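Local coordinates for uncharacterized protein (Pyrococcus furiosus, PDB 3IDU) that is of unknown function but contains a CARDB domain, the part crystallised here, which binds two manganese ions, at residues A35-H40 against A112-S117. Sequence-based numbering, arbitrary orientation.
Sequences AEYEVH and ATFDVS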
# COMPACT_ATOMS: atom_id res chain seq x y z
N ALA A 35 -10.77 13.57 -2.11
CA ALA A 35 -10.50 12.65 -1.02
C ALA A 35 -9.00 12.35 -0.98
O ALA A 35 -8.38 12.11 -2.02
CB ALA A 35 -11.30 11.37 -1.20
N GLU A 36 -8.43 12.35 0.22
CA GLU A 36 -7.01 12.08 0.38
C GLU A 36 -6.76 10.74 1.06
O GLU A 36 -7.28 10.47 2.14
CB GLU A 36 -6.35 13.21 1.19
CG GLU A 36 -6.52 14.59 0.56
CD GLU A 36 -5.91 15.70 1.40
OE1 GLU A 36 -6.00 16.88 0.98
OE2 GLU A 36 -5.35 15.41 2.47
N TYR A 37 -5.96 9.89 0.41
CA TYR A 37 -5.64 8.58 0.96
C TYR A 37 -4.15 8.44 1.20
O TYR A 37 -3.35 9.19 0.64
CB TYR A 37 -6.09 7.46 0.02
CG TYR A 37 -7.59 7.32 -0.08
CD1 TYR A 37 -8.34 8.14 -0.93
CD2 TYR A 37 -8.27 6.39 0.70
CE1 TYR A 37 -9.73 8.02 -0.99
CE2 TYR A 37 -9.65 6.27 0.65
CZ TYR A 37 -10.38 7.09 -0.20
OH TYR A 37 -11.75 6.97 -0.25
N GLU A 38 -3.77 7.49 2.05
CA GLU A 38 -2.37 7.27 2.33
C GLU A 38 -2.03 5.80 2.17
O GLU A 38 -2.77 4.92 2.61
CB GLU A 38 -2.02 7.70 3.76
CG GLU A 38 -2.40 9.13 4.10
CD GLU A 38 -1.88 9.56 5.45
OE1 GLU A 38 -2.06 8.80 6.43
OE2 GLU A 38 -1.30 10.66 5.55
N VAL A 39 -0.90 5.54 1.52
CA VAL A 39 -0.44 4.18 1.33
C VAL A 39 0.78 4.05 2.24
O VAL A 39 1.78 4.74 2.05
CB VAL A 39 -0.03 3.91 -0.13
CG1 VAL A 39 0.51 2.49 -0.27
CG2 VAL A 39 -1.24 4.11 -1.06
N HIS A 40 0.68 3.19 3.24
CA HIS A 40 1.77 2.96 4.18
C HIS A 40 2.57 1.74 3.73
O HIS A 40 2.08 0.62 3.80
CB HIS A 40 1.22 2.73 5.59
CG HIS A 40 0.57 3.94 6.20
ND1 HIS A 40 1.00 4.50 7.38
CD2 HIS A 40 -0.45 4.71 5.76
CE1 HIS A 40 0.28 5.57 7.64
NE2 HIS A 40 -0.61 5.72 6.68
N ALA A 112 -2.85 -4.91 -0.28
CA ALA A 112 -3.82 -4.28 0.61
C ALA A 112 -5.15 -4.12 -0.13
O ALA A 112 -5.18 -3.92 -1.35
CB ALA A 112 -3.31 -2.92 1.07
N THR A 113 -6.24 -4.22 0.62
CA THR A 113 -7.57 -4.07 0.06
C THR A 113 -8.32 -3.08 0.93
O THR A 113 -8.33 -3.20 2.16
CB THR A 113 -8.32 -5.42 0.03
OG1 THR A 113 -7.52 -6.39 -0.66
CG2 THR A 113 -9.66 -5.28 -0.68
N PHE A 114 -8.95 -2.09 0.30
CA PHE A 114 -9.68 -1.07 1.03
C PHE A 114 -10.92 -0.69 0.21
O PHE A 114 -10.81 -0.29 -0.94
CB PHE A 114 -8.78 0.15 1.25
CG PHE A 114 -9.31 1.12 2.26
CD1 PHE A 114 -10.32 2.01 1.94
CD2 PHE A 114 -8.79 1.14 3.56
CE1 PHE A 114 -10.82 2.90 2.88
CE2 PHE A 114 -9.28 2.03 4.51
CZ PHE A 114 -10.30 2.91 4.17
N ASP A 115 -12.08 -0.84 0.83
CA ASP A 115 -13.35 -0.53 0.17
C ASP A 115 -13.84 0.88 0.49
O ASP A 115 -13.82 1.31 1.64
CB ASP A 115 -14.38 -1.58 0.59
CG ASP A 115 -14.03 -2.97 0.08
OD1 ASP A 115 -14.13 -3.94 0.85
OD2 ASP A 115 -13.66 -3.09 -1.11
N VAL A 116 -14.28 1.59 -0.55
CA VAL A 116 -14.77 2.95 -0.40
C VAL A 116 -16.15 3.11 -1.01
O VAL A 116 -16.39 2.70 -2.15
CB VAL A 116 -13.82 3.96 -1.09
CG1 VAL A 116 -14.38 5.37 -0.97
CG2 VAL A 116 -12.43 3.89 -0.46
N SER A 117 -17.07 3.70 -0.26
CA SER A 117 -18.42 3.91 -0.74
C SER A 117 -18.63 5.35 -1.19
O SER A 117 -18.65 6.27 -0.37
CB SER A 117 -19.44 3.55 0.35
OG SER A 117 -20.76 3.70 -0.13
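A chi1 of -69° turns the Y37 ring away from its own carbonyl carbon and sends it across the interface between two sheets toward V116. V116 has CG1 anti to the backbone N (chi1 178°) and CG2 beside it, and both methyls face the tyrosine hydroxyl oxygen from the same side. Y37 OH lies 3.2 Å from V116 CG1 and equally 3.2 Å from V116 CG2. V116 CG2 also reaches the ring, 3.8 Å from Y37 CZ, approaching it obliquely. The two side chains come from opposite directions. F114 sits beside them, with its CE1 4.2 Å from Y37 CE2. F114 CE1 lies at the edge of the Y37 ring, near its plane. V116 CG2 in turn lies at the edge of the F114 ring, in its plane.

The strands do not pair: the closest CA atoms, those of Y37 and F114, are 10.5 Å apart. Strand 35-43 is the middle of a three-stranded antiparallel sheet, and strand 111-118 belongs to the facing mixed sheet. The contact is largely buried between them, consistent with the beta sandwich of the E-set clan, and lies away from the manganese sites. V29 touches both Y37 and V116. The F80 ring lies nearly parallel to that of Y37.

No hydrogen bond joins the two segments. The Y37 hydroxyl is hydrogen-bonded to P26 O, and its contacts with the V116 methyls are van der Waals. Across these segments the contact rests on shape and apolar fit.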